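Local coordinates for serine racemase (Enterococcus faecalis, PDB 4ECL), which belongs to the alanine racemase family of racemases, the present model being its cytoplasmic part, which has a TIM barrel and a beta-rich C-terminal domain and forms a dimer, at residues K30-A35 / C215-V220; A122-D127 / I152-I157; L280-A285 / D315-D320. All coordinates share one frame; numbering follows the deposited sequence.

Interaction 1 of 3, residues K30-A35 / C215-V220; sequences KCELMA and CDYIRV
Met-34, present as selenomethionine, lays its methyl CE over the middle of the Tyr-217 ring, 3.8 Å from the ring centroid. Its chain runs extended as far as SE, and the bend at the last torsion (chi3 -82°) folds CE back onto the ring; SE stands farther off above the same face, a Met-aromatic contact. SE also rests on CG of Arg-219, at 3.9 Å, the two chains lying alongside each other before the arginine bends away to His-200 and Thr-159. Across the other face of the phenol, near its rim, sits a water that donates to OE1 of Glu-32 and to the carbonyl of Asp-216. Glu-32 runs beside Tyr-217 in the same direction, OE1 lying 3.6 Å from CE1 with carboxylate and ring planes 42° apart. Its OE2 is held by Ser-59, while the tyrosine hydroxyl reaches Glu-80. The strands are the first and last of the TIM barrel, and their parallel pairing closes it: Glu-32, Met-34, Tyr-217 and Arg-219 face inward, Leu-33, Ile-218 and Val-220 outward. Glu-32 N to Asp-216 O is a nearly straight bond of 2.8 Å (169° at the hydrogen), the donor standing above the carbonyl plane; with the water, that oxygen is gripped twice. Ile-218 N to Glu-32 O, Met-34 N to Ile-218 O and Val-220 N to Met-34 O carry the pairing onward. On the outward face Leu-33 and Val-220 meet at about a right angle, CD2 tight against CG2 at 3.5 Å. Nearer the strand starts, SG of Cys-31 touches CG1 of Ile-218 at 3.6 Å. Before the strands begin, Lys-30 bends NZ to a long salt bridge with OD1 of Asp-216, at 3.7 Å; the other carboxylate oxygen, OD2, accepts from Val-199 N.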
ATOM      1  N   LYS A  30     -34.435   1.214 -15.308  1.00 46.16           N
ATOM      2  CA  LYS A  30     -34.524   0.030 -14.458  1.00 49.47           C
ATOM      3  C   LYS A  30     -33.154  -0.570 -14.132  1.00 40.86           C
ATOM      4  O   LYS A  30     -33.049  -1.496 -13.331  1.00 40.41           O
ATOM      5  CB  LYS A  30     -35.428  -1.019 -15.106  1.00 56.09           C
ATOM      6  CG  LYS A  30     -35.978  -2.059 -14.143  1.00 59.94           C
ATOM      7  CD  LYS A  30     -37.143  -2.799 -14.767  1.00 62.54           C
ATOM      8  CE  LYS A  30     -36.755  -3.416 -16.100  1.00 61.48           C
ATOM      9  NZ  LYS A  30     -35.815  -4.557 -15.938  1.00 60.40           N
ATOM     10  N   CYS A  31     -32.110  -0.033 -14.754  1.00 32.40           N
ATOM     11  CA  CYS A  31     -30.753  -0.465 -14.482  1.00 29.97           C
ATOM     12  C   CYS A  31     -30.235   0.210 -13.214  1.00 33.86           C
ATOM     13  O   CYS A  31     -30.339   1.433 -13.043  1.00 28.74           O
ATOM     14  CB  CYS A  31     -29.841  -0.152 -15.669  1.00 31.24           C
ATOM     15  SG  CYS A  31     -28.139  -0.730 -15.452  1.00 33.33           S
ATOM     16  N   GLU A  32     -29.679  -0.596 -12.323  1.00 33.64           N
ATOM     17  CA  GLU A  32     -29.251  -0.109 -11.019  1.00 34.28           C
ATOM     18  C   GLU A  32     -27.733   0.087 -10.926  1.00 31.45           C
ATOM     19  O   GLU A  32     -26.945  -0.695 -11.468  1.00 29.87           O
ATOM     20  CB  GLU A  32     -29.739  -1.060  -9.926  1.00 41.80           C
ATOM     21  CG  GLU A  32     -29.816  -0.433  -8.559  1.00 55.10           C
ATOM     22  CD  GLU A  32     -30.200  -1.430  -7.485  1.00 65.05           C
ATOM     23  OE1 GLU A  32     -30.854  -2.446  -7.820  1.00 70.32           O
ATOM     24  OE2 GLU A  32     -29.836  -1.199  -6.308  1.00 64.56           O
ATOM     25  N   LEU A  33     -27.330   1.150 -10.246  1.00 24.36           N
ATOM     26  CA  LEU A  33     -25.921   1.410 -10.018  1.00 23.17           C
ATOM     27  C   LEU A  33     -25.389   0.449  -8.953  1.00 22.95           C
ATOM     28  O   LEU A  33     -25.895   0.414  -7.827  1.00 21.37           O
ATOM     29  CB  LEU A  33     -25.720   2.883  -9.606  1.00 22.68           C
ATOM     30  CG  LEU A  33     -24.288   3.411  -9.587  1.00 26.81           C
ATOM     31  CD1 LEU A  33     -24.262   4.935  -9.778  1.00 25.49           C
ATOM     32  CD2 LEU A  33     -23.576   3.022  -8.284  1.00 24.17           C
HETATM   33  N   MSE A  34     -24.389  -0.356  -9.317  1.00 15.51           N
HETATM   34  CA  MSE A  34     -23.709  -1.192  -8.321  1.00 18.63           C
HETATM   35  C   MSE A  34     -22.350  -0.587  -8.000  1.00 23.39           C
HETATM   36  O   MSE A  34     -21.410  -0.654  -8.805  1.00 23.03           O
HETATM   37  CB  MSE A  34     -23.545  -2.644  -8.790  1.00 15.06           C
HETATM   38  CG  MSE A  34     -22.949  -3.535  -7.706  1.00 16.57           C
HETATM   39 SE   MSE A  34     -22.734  -5.401  -8.215  0.79 27.64          SE
HETATM   40  CE  MSE A  34     -24.556  -6.037  -7.899  1.00 24.02           C
ATOM     41  N   ALA A  35     -22.252   0.019  -6.824  1.00 16.58           N
ATOM     42  CA  ALA A  35     -21.064   0.762  -6.483  1.00 18.04           C
ATOM     43  C   ALA A  35     -19.986  -0.227  -6.053  1.00 22.35           C
ATOM     44  O   ALA A  35     -20.172  -1.002  -5.112  1.00 22.51           O
ATOM     45  CB  ALA A  35     -21.371   1.757  -5.379  1.00 16.07           C
ATOM     46  N   CYS A 215     -28.739  -3.909 -19.237  1.00 25.79           N
ATOM     47  CA  CYS A 215     -28.584  -4.844 -18.125  1.00 26.78           C
ATOM     48  C   CYS A 215     -29.298  -4.352 -16.872  1.00 28.08           C
ATOM     49  O   CYS A 215     -29.874  -3.263 -16.862  1.00 25.17           O
ATOM     50  CB  CYS A 215     -27.095  -5.080 -17.830  1.00 23.64           C
ATOM     51  SG  CYS A 215     -26.139  -5.562 -19.299  1.00 36.24           S
ATOM     52  N   ASP A 216     -29.256  -5.151 -15.808  1.00 25.43           N
ATOM     53  CA  ASP A 216     -29.943  -4.784 -14.570  1.00 22.76           C
ATOM     54  C   ASP A 216     -29.034  -4.060 -13.579  1.00 25.77           C
ATOM     55  O   ASP A 216     -29.514  -3.380 -12.672  1.00 24.87           O
ATOM     56  CB  ASP A 216     -30.546  -6.029 -13.931  1.00 27.90           C
ATOM     57  CG  ASP A 216     -31.507  -6.728 -14.863  1.00 33.57           C
ATOM     58  OD1 ASP A 216     -32.666  -6.272 -14.960  1.00 37.82           O
ATOM     59  OD2 ASP A 216     -31.087  -7.703 -15.525  1.00 30.40           O
ATOM     60  N   TYR A 217     -27.726  -4.239 -13.743  1.00 19.98           N
ATOM     61  CA  TYR A 217     -26.745  -3.489 -12.977  1.00 26.24           C
ATOM     62  C   TYR A 217     -25.618  -3.018 -13.868  1.00 31.25           C
ATOM     63  O   TYR A 217     -25.272  -3.665 -14.867  1.00 25.09           O
ATOM     64  CB  TYR A 217     -26.077  -4.344 -11.900  1.00 25.30           C
ATOM     65  CG  TYR A 217     -26.967  -4.923 -10.837  1.00 25.12           C
ATOM     66  CD1 TYR A 217     -27.379  -4.164  -9.750  1.00 25.25           C
ATOM     67  CD2 TYR A 217     -27.343  -6.252 -10.888  1.00 25.76           C
ATOM     68  CE1 TYR A 217     -28.172  -4.715  -8.761  1.00 26.35           C
ATOM     69  CE2 TYR A 217     -28.121  -6.809  -9.907  1.00 26.59           C
ATOM     70  CZ  TYR A 217     -28.540  -6.043  -8.850  1.00 28.40           C
ATOM     71  OH  TYR A 217     -29.318  -6.629  -7.881  1.00 29.66           O
ATOM     72  N   ILE A 218     -25.018  -1.906 -13.460  1.00 26.27           N
ATOM     73  CA  ILE A 218     -23.700  -1.540 -13.931  1.00 26.77           C
ATOM     74  C   ILE A 218     -22.807  -1.378 -12.703  1.00 23.06           C
ATOM     75  O   ILE A 218     -23.152  -0.647 -11.764  1.00 22.48           O
ATOM     76  CB  ILE A 218     -23.740  -0.255 -14.776  1.00 28.14           C
ATOM     77  CG1 ILE A 218     -24.596  -0.509 -16.024  1.00 31.70           C
ATOM     78  CG2 ILE A 218     -22.338   0.173 -15.163  1.00 17.21           C
ATOM     79  CD1 ILE A 218     -24.739   0.676 -16.941  1.00 34.56           C
ATOM     80  N   ARG A 219     -21.688  -2.093 -12.711  1.00 18.26           N
ATOM     81  CA  ARG A 219     -20.717  -2.091 -11.614  1.00 21.96           C
ATOM     82  C   ARG A 219     -19.753  -0.938 -11.831  1.00 27.32           C
ATOM     83  O   ARG A 219     -18.817  -1.041 -12.621  1.00 32.73           O
ATOM     84  CB  ARG A 219     -19.911  -3.402 -11.596  1.00 19.10           C
ATOM     85  CG  ARG A 219     -20.733  -4.686 -11.475  1.00 21.04           C
ATOM     86  CD  ARG A 219     -19.872  -5.947 -11.611  1.00 25.05           C
ATOM     87  NE  ARG A 219     -19.095  -5.965 -12.855  1.00 31.99           N
ATOM     88  CZ  ARG A 219     -19.469  -6.574 -13.982  1.00 28.88           C
ATOM     89  NH1 ARG A 219     -20.621  -7.224 -14.042  1.00 21.90           N
ATOM     90  NH2 ARG A 219     -18.692  -6.535 -15.060  1.00 25.75           N
ATOM     91  N   VAL A 220     -19.956   0.164 -11.129  1.00 22.09           N
ATOM     92  CA  VAL A 220     -19.105   1.321 -11.376  1.00 22.13           C
ATOM     93  C   VAL A 220     -17.972   1.457 -10.361  1.00 21.64           C
ATOM     94  O   VAL A 220     -18.189   1.487  -9.146  1.00 22.85           O
ATOM     95  CB  VAL A 220     -19.937   2.624 -11.520  1.00 26.35           C
ATOM     96  CG1 VAL A 220     -20.873   2.507 -12.712  1.00 18.04           C
ATOM     97  CG2 VAL A 220     -20.748   2.867 -10.277  1.00 29.38           C
TER
HETATM   98  O   HOH W   1     -31.397  -4.145 -10.521  1.00 34.57           O

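Interaction 2 of 3, residues A122-D127 / I152-I157; sequences AHIKID and IKVAGI
Three backbone hydrogen bonds join these parallel barrel strands: Ala-122 N to Lys-153 O, Ala-155 N to Ala-122 O at 2.7 Å and nearly straight (171°), and Ile-124 N to Gly-156 O. Between the pairs Ala-122/Val-154 and Ile-124/Ile-157 the second strand spends one residue more than the first, a beta bulge at Ala-155 and Gly-156. The ring contact belongs to this bulge. CA of Gly-156 stands over the centre of the His-123 imidazole in a CH-pi contact, 3.7 Å from its centroid, and the ring lies flat on the glycine backbone while ND1 is hydrogen-bonded to His-200. Apolar contacts fill the opposite side of the sheet. CG2 of Ile-124, set between its own backbone N and carbonyl carbon, meets CB of Ile-157 at 3.6 Å, the two chains running alongside. CG1 of Ile-126 lies 3.7 Å from CD1 of Ile-157, the two chains crossing at a slant, and CB of Ala-122 reaches CG2 of Ile-152 at 3.6 Å. The chemistry thus splits by face: the histidine joins the polar network inside the barrel, while the isoleucines form apolar packing beneath helices 140-146 and 169-191.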
ATOM      1  N   ALA A 122     -26.783 -15.841  -4.510  1.00 25.49           N
ATOM      2  CA  ALA A 122     -25.603 -15.881  -5.363  1.00 27.47           C
ATOM      3  C   ALA A 122     -25.796 -15.242  -6.720  1.00 24.11           C
ATOM      4  O   ALA A 122     -26.920 -15.090  -7.191  1.00 26.45           O
ATOM      5  CB  ALA A 122     -25.153 -17.337  -5.544  1.00 31.84           C
ATOM      6  N   HIS A 123     -24.687 -14.870  -7.347  1.00 23.17           N
ATOM      7  CA  HIS A 123     -24.693 -14.521  -8.765  1.00 23.60           C
ATOM      8  C   HIS A 123     -23.701 -15.449  -9.428  1.00 28.60           C
ATOM      9  O   HIS A 123     -22.570 -15.599  -8.945  1.00 22.95           O
ATOM     10  CB  HIS A 123     -24.246 -13.080  -9.018  1.00 19.01           C
ATOM     11  CG  HIS A 123     -25.253 -12.050  -8.633  1.00 21.60           C
ATOM     12  ND1 HIS A 123     -25.262 -10.783  -9.180  1.00 23.32           N
ATOM     13  CD2 HIS A 123     -26.279 -12.084  -7.749  1.00 25.30           C
ATOM     14  CE1 HIS A 123     -26.251 -10.085  -8.653  1.00 26.56           C
ATOM     15  NE2 HIS A 123     -26.884 -10.851  -7.781  1.00 27.20           N
ATOM     16  N   ILE A 124     -24.110 -16.083 -10.526  1.00 23.56           N
ATOM     17  CA  ILE A 124     -23.181 -16.960 -11.229  1.00 27.47           C
ATOM     18  C   ILE A 124     -22.342 -16.133 -12.197  1.00 24.09           C
ATOM     19  O   ILE A 124     -22.854 -15.249 -12.880  1.00 21.58           O
ATOM     20  CB  ILE A 124     -23.895 -18.136 -11.949  1.00 22.99           C
ATOM     21  CG1 ILE A 124     -22.886 -18.975 -12.731  1.00 23.69           C
ATOM     22  CG2 ILE A 124     -24.986 -17.618 -12.872  1.00 25.58           C
ATOM     23  CD1 ILE A 124     -23.448 -20.360 -13.187  1.00 25.99           C
ATOM     24  N   LYS A 125     -21.045 -16.405 -12.229  1.00 23.25           N
ATOM     25  CA  LYS A 125     -20.161 -15.682 -13.119  1.00 20.11           C
ATOM     26  C   LYS A 125     -19.889 -16.511 -14.352  1.00 18.79           C
ATOM     27  O   LYS A 125     -19.666 -17.720 -14.266  1.00 22.24           O
ATOM     28  CB  LYS A 125     -18.837 -15.316 -12.415  1.00 20.91           C
ATOM     29  CG  LYS A 125     -17.919 -14.463 -13.292  1.00 24.42           C
ATOM     30  CD  LYS A 125     -16.877 -13.682 -12.506  1.00 34.50           C
ATOM     31  CE  LYS A 125     -16.185 -12.660 -13.418  1.00 37.45           C
ATOM     32  NZ  LYS A 125     -15.267 -11.735 -12.687  1.00 39.23           N
ATOM     33  N   ILE A 126     -19.903 -15.873 -15.509  1.00 19.28           N
ATOM     34  CA  ILE A 126     -19.608 -16.600 -16.735  1.00 23.72           C
ATOM     35  C   ILE A 126     -18.303 -16.085 -17.304  1.00 27.57           C
ATOM     36  O   ILE A 126     -18.139 -14.887 -17.485  1.00 23.80           O
ATOM     37  CB  ILE A 126     -20.702 -16.386 -17.805  1.00 23.61           C
ATOM     38  CG1 ILE A 126     -22.101 -16.625 -17.228  1.00 23.58           C
ATOM     39  CG2 ILE A 126     -20.459 -17.301 -19.001  1.00 21.53           C
ATOM     40  CD1 ILE A 126     -22.395 -18.091 -16.932  1.00 23.63           C
ATOM     41  N   ASP A 127     -17.370 -16.978 -17.587  1.00 21.61           N
ATOM     42  CA  ASP A 127     -16.137 -16.548 -18.228  1.00 25.97           C
ATOM     43  C   ASP A 127     -16.404 -16.409 -19.716  1.00 31.21           C
ATOM     44  O   ASP A 127     -16.726 -17.397 -20.386  1.00 28.73           O
ATOM     45  CB  ASP A 127     -15.003 -17.555 -17.972  1.00 25.00           C
ATOM     46  CG  ASP A 127     -13.786 -17.318 -18.868  1.00 26.26           C
ATOM     47  OD1 ASP A 127     -13.612 -16.186 -19.373  1.00 24.63           O
ATOM     48  OD2 ASP A 127     -12.993 -18.270 -19.068  1.00 27.90           O
ATOM     49  N   ILE A 152     -28.500 -22.769  -2.829  1.00 35.65           N
ATOM     50  CA  ILE A 152     -28.016 -21.594  -3.546  1.00 35.46           C
ATOM     51  C   ILE A 152     -29.139 -20.975  -4.363  1.00 38.08           C
ATOM     52  O   ILE A 152     -29.660 -21.616  -5.273  1.00 38.84           O
ATOM     53  CB  ILE A 152     -26.880 -21.956  -4.522  1.00 35.30           C
ATOM     54  CG1 ILE A 152     -25.790 -22.768  -3.821  1.00 36.02           C
ATOM     55  CG2 ILE A 152     -26.309 -20.704  -5.172  1.00 33.84           C
ATOM     56  CD1 ILE A 152     -25.346 -22.221  -2.505  1.00 35.17           C
ATOM     57  N   LYS A 153     -29.513 -19.736  -4.047  1.00 38.68           N
ATOM     58  CA  LYS A 153     -30.504 -19.026  -4.849  1.00 37.16           C
ATOM     59  C   LYS A 153     -29.816 -18.089  -5.836  1.00 33.79           C
ATOM     60  O   LYS A 153     -29.272 -17.054  -5.449  1.00 36.37           O
ATOM     61  CB  LYS A 153     -31.466 -18.241  -3.960  1.00 45.63           C
ATOM     62  CG  LYS A 153     -32.614 -17.599  -4.733  1.00 56.59           C
ATOM     63  CD  LYS A 153     -33.574 -18.662  -5.268  1.00 64.33           C
ATOM     64  CE  LYS A 153     -34.281 -18.205  -6.539  1.00 65.43           C
ATOM     65  NZ  LYS A 153     -33.334 -18.047  -7.683  1.00 64.98           N
ATOM     66  N   VAL A 154     -29.838 -18.437  -7.117  1.00 26.28           N
ATOM     67  CA  VAL A 154     -29.122 -17.628  -8.096  1.00 28.84           C
ATOM     68  C   VAL A 154     -29.959 -16.401  -8.463  1.00 34.59           C
ATOM     69  O   VAL A 154     -31.028 -16.514  -9.067  1.00 36.63           O
ATOM     70  CB  VAL A 154     -28.728 -18.450  -9.330  1.00 26.28           C
ATOM     71  CG1 VAL A 154     -27.883 -17.634 -10.274  1.00 22.33           C
ATOM     72  CG2 VAL A 154     -27.963 -19.673  -8.894  1.00 30.76           C
ATOM     73  N   ALA A 155     -29.470 -15.230  -8.065  1.00 31.78           N
ATOM     74  CA  ALA A 155     -30.214 -13.981  -8.211  1.00 32.78           C
ATOM     75  C   ALA A 155     -29.643 -13.123  -9.339  1.00 32.32           C
ATOM     76  O   ALA A 155     -30.190 -12.078  -9.685  1.00 30.08           O
ATOM     77  CB  ALA A 155     -30.211 -13.205  -6.884  1.00 28.68           C
ATOM     78  N   GLY A 156     -28.533 -13.573  -9.908  1.00 28.72           N
ATOM     79  CA  GLY A 156     -27.944 -12.880 -11.029  1.00 22.15           C
ATOM     80  C   GLY A 156     -26.932 -13.700 -11.787  1.00 24.28           C
ATOM     81  O   GLY A 156     -26.508 -14.775 -11.353  1.00 31.18           O
ATOM     82  N   ILE A 157     -26.543 -13.191 -12.942  1.00 21.05           N
ATOM     83  CA  ILE A 157     -25.562 -13.855 -13.776  1.00 22.78           C
ATOM     84  C   ILE A 157     -24.770 -12.748 -14.454  1.00 20.08           C
ATOM     85  O   ILE A 157     -25.343 -11.756 -14.893  1.00 25.95           O
ATOM     86  CB  ILE A 157     -26.238 -14.802 -14.801  1.00 25.05           C
ATOM     87  CG1 ILE A 157     -25.247 -15.253 -15.865  1.00 26.26           C
ATOM     88  CG2 ILE A 157     -27.426 -14.145 -15.447  1.00 26.16           C
ATOM     89  CD1 ILE A 157     -25.729 -16.466 -16.626  1.00 31.42           C
TER

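Interaction 3 of 3, residues L280-A285 / D315-D320; sequences LPIGYA and DQLAVD
Leu-317 places CG between its backbone N and carbonyl carbon (chi1 59°), which folds the side chain over the Ile-282 carbonyl: both CG and CD2 lie 3.5 Å from that oxygen. Leu-280 holds CG anti to its carbonyl carbon (chi1 -63°) and sends CD1 obliquely to CD1 of Leu-317 at 3.9 Å. Farther along, Ile-282 lies alongside Leu-317, its CG2 nearest CD2 of that leucine. The backbones of Leu-280 and Leu-317 form an antiparallel hydrogen-bonded pair, N to O 2.9 Å from Leu-280 to Leu-317 and 3.0 Å in return. The Leu-280 oxygen is heavily used: Leu-317 N approaches in the carbonyl plane, CA of Gln-316 makes a CH...O contact at 3.2 Å, and Ile-282 N adds a weak bond that closes an inverse gamma turn centred on Pro-281. That turn ends the regular pairing, and Gly-283 then passes close to the Asp-315 backbone, with CA atoms 3.9 Å apart. OD1 of Asp-315 forms a salt bridge with Arg-367, and OD2 also makes a long, weak ion pair with Lys-38 of the second subunit, whose Ala-39 and Ala-64 pack nearby. A loop and strand start of the C-terminal beta domain set against the partner's barrel domain is characteristic of alanine racemase-like dimers, in which the active site generally lies between these two parts.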
ATOM      1  N   LEU A 280       7.902  17.447   3.776  1.00 20.31           N
ATOM      2  CA  LEU A 280       6.554  16.916   3.958  1.00 25.75           C
ATOM      3  C   LEU A 280       6.610  15.546   4.631  1.00 27.34           C
ATOM      4  O   LEU A 280       7.408  14.691   4.252  1.00 30.36           O
ATOM      5  CB  LEU A 280       5.853  16.781   2.609  1.00 23.08           C
ATOM      6  CG  LEU A 280       5.613  18.067   1.813  1.00 28.19           C
ATOM      7  CD1 LEU A 280       4.950  17.755   0.485  1.00 21.96           C
ATOM      8  CD2 LEU A 280       4.766  19.051   2.611  1.00 29.04           C
ATOM      9  N   PRO A 281       5.750  15.329   5.626  1.00 27.09           N
ATOM     10  CA  PRO A 281       5.732  14.099   6.417  1.00 27.01           C
ATOM     11  C   PRO A 281       4.870  13.057   5.732  1.00 27.20           C
ATOM     12  O   PRO A 281       3.945  12.512   6.332  1.00 29.49           O
ATOM     13  CB  PRO A 281       5.078  14.555   7.714  1.00 28.05           C
ATOM     14  CG  PRO A 281       4.083  15.593   7.246  1.00 26.30           C
ATOM     15  CD  PRO A 281       4.713  16.277   6.062  1.00 24.59           C
ATOM     16  N   ILE A 282       5.152  12.813   4.458  1.00 27.54           N
ATOM     17  CA  ILE A 282       4.506  11.740   3.725  1.00 23.38           C
ATOM     18  C   ILE A 282       5.540  11.027   2.869  1.00 24.84           C
ATOM     19  O   ILE A 282       6.394  11.664   2.245  1.00 21.63           O
ATOM     20  CB  ILE A 282       3.352  12.241   2.845  1.00 23.69           C
ATOM     21  CG1 ILE A 282       2.614  11.061   2.208  1.00 20.70           C
ATOM     22  CG2 ILE A 282       3.853  13.180   1.752  1.00 21.41           C
ATOM     23  CD1 ILE A 282       1.432  11.525   1.318  1.00 20.73           C
ATOM     24  N   GLY A 283       5.478   9.699   2.862  1.00 25.68           N
ATOM     25  CA  GLY A 283       6.425   8.910   2.098  1.00 28.11           C
ATOM     26  C   GLY A 283       5.781   7.750   1.363  1.00 27.69           C
ATOM     27  O   GLY A 283       4.550   7.690   1.223  1.00 22.59           O
ATOM     28  N   TYR A 284       6.603   6.809   0.897  1.00 23.96           N
ATOM     29  CA  TYR A 284       6.056   5.711   0.101  1.00 23.46           C
ATOM     30  C   TYR A 284       5.224   4.735   0.938  1.00 23.37           C
ATOM     31  O   TYR A 284       4.280   4.151   0.436  1.00 29.13           O
ATOM     32  CB  TYR A 284       7.115   5.022  -0.768  1.00 18.03           C
ATOM     33  CG  TYR A 284       8.350   4.515  -0.045  1.00 19.15           C
ATOM     34  CD1 TYR A 284       8.298   3.380   0.760  1.00 19.88           C
ATOM     35  CD2 TYR A 284       9.578   5.141  -0.212  1.00 25.37           C
ATOM     36  CE1 TYR A 284       9.432   2.905   1.407  1.00 29.46           C
ATOM     37  CE2 TYR A 284      10.722   4.672   0.428  1.00 31.50           C
ATOM     38  CZ  TYR A 284      10.640   3.556   1.236  1.00 27.76           C
ATOM     39  OH  TYR A 284      11.762   3.098   1.871  1.00 28.01           O
ATOM     40  N   ALA A 285       5.526   4.605   2.227  1.00 28.80           N
ATOM     41  CA  ALA A 285       4.686   3.773   3.095  1.00 28.76           C
ATOM     42  C   ALA A 285       3.263   4.314   3.198  1.00 23.57           C
ATOM     43  O   ALA A 285       2.336   3.584   3.537  1.00 29.45           O
ATOM     44  CB  ALA A 285       5.291   3.630   4.470  1.00 26.18           C
ATOM     45  N   ASP A 315       8.702   7.632   5.036  1.00 26.69           N
ATOM     46  CA  ASP A 315       7.720   8.463   5.737  1.00 29.76           C
ATOM     47  C   ASP A 315       7.804   9.971   5.479  1.00 26.64           C
ATOM     48  O   ASP A 315       7.078  10.740   6.112  1.00 24.69           O
ATOM     49  CB  ASP A 315       7.803   8.217   7.243  1.00 31.94           C
ATOM     50  CG  ASP A 315       8.280   6.822   7.574  1.00 39.74           C
ATOM     51  OD1 ASP A 315       7.473   5.868   7.452  1.00 39.17           O
ATOM     52  OD2 ASP A 315       9.467   6.689   7.952  1.00 33.91           O
ATOM     53  N   GLN A 316       8.684  10.404   4.580  1.00 20.96           N
ATOM     54  CA  GLN A 316       8.839  11.832   4.327  1.00 27.30           C
ATOM     55  C   GLN A 316       9.429  12.054   2.954  1.00 25.06           C
ATOM     56  O   GLN A 316      10.001  11.132   2.369  1.00 24.36           O
ATOM     57  CB  GLN A 316       9.766  12.486   5.372  1.00 30.33           C
ATOM     58  CG  GLN A 316      11.227  12.019   5.276  1.00 32.36           C
ATOM     59  CD  GLN A 316      12.197  12.848   6.122  1.00 35.69           C
ATOM     60  OE1 GLN A 316      11.987  14.037   6.341  1.00 31.56           O
ATOM     61  NE2 GLN A 316      13.265  12.215   6.591  1.00 39.19           N
ATOM     62  N   LEU A 317       9.299  13.282   2.461  1.00 19.22           N
ATOM     63  CA  LEU A 317       9.939  13.703   1.220  1.00 23.37           C
ATOM     64  C   LEU A 317      10.205  15.212   1.244  1.00 26.04           C
ATOM     65  O   LEU A 317       9.828  15.901   2.198  1.00 24.58           O
ATOM     66  CB  LEU A 317       9.102  13.300  -0.003  1.00 30.61           C
ATOM     67  CG  LEU A 317       7.669  13.798  -0.190  1.00 26.80           C
ATOM     68  CD1 LEU A 317       7.637  15.194  -0.821  1.00 22.82           C
ATOM     69  CD2 LEU A 317       6.916  12.808  -1.049  1.00 25.67           C
ATOM     70  N   ALA A 318      10.865  15.715   0.202  1.00 25.35           N
ATOM     71  CA  ALA A 318      11.256  17.112   0.146  1.00 31.39           C
ATOM     72  C   ALA A 318      10.810  17.787  -1.155  1.00 31.61           C
ATOM     73  O   ALA A 318      10.886  17.193  -2.233  1.00 30.84           O
ATOM     74  CB  ALA A 318      12.761  17.231   0.310  1.00 28.32           C
ATOM     75  N   VAL A 319      10.348  19.028  -1.059  1.00 30.89           N
ATOM     76  CA  VAL A 319       9.986  19.777  -2.260  1.00 30.41           C
ATOM     77  C   VAL A 319      10.655  21.137  -2.303  1.00 32.53           C
ATOM     78  O   VAL A 319      11.068  21.688  -1.275  1.00 31.05           O
ATOM     79  CB  VAL A 319       8.471  19.945  -2.417  1.00 29.12           C
ATOM     80  CG1 VAL A 319       7.796  18.579  -2.622  1.00 24.39           C
ATOM     81  CG2 VAL A 319       7.896  20.660  -1.223  1.00 21.10           C
ATOM     82  N   ASP A 320      10.759  21.678  -3.510  1.00 33.60           N
ATOM     83  CA  ASP A 320      11.476  22.923  -3.749  1.00 30.80           C
ATOM     84  C   ASP A 320      10.513  24.098  -3.661  1.00 31.52           C
ATOM     85  O   ASP A 320       9.610  24.220  -4.480  1.00 30.93           O
ATOM     86  CB  ASP A 320      12.080  22.858  -5.146  1.00 33.92           C
ATOM     87  CG  ASP A 320      13.134  23.905  -5.380  1.00 42.76           C
ATOM     88  OD1 ASP A 320      13.186  24.895  -4.618  1.00 45.05           O
ATOM     89  OD2 ASP A 320      13.911  23.731  -6.341  1.00 47.26           O
TER

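From the N terminus, strand 32-36 opens interaction 1, whose second segment, 215-220, begins 180 residues after the first ends, so this contact encloses nearly the whole barrel and joins its first strand to its last. Interaction 2 is nested inside that loop: strands 120-127 and 152-158 are neighbours in the same parallel sheet, linked through helix 140-146. The two contacts touch inside the barrel, where CE2 of Tyr-217 lies 4.0 Å from CE1 of His-123, and both residues also meet His-200. Interaction 3 follows in series, closing a helix-free loop in the C-terminal beta domain, with its centre about 39 Å from that of interaction 1 and 46 Å from that of interaction 2.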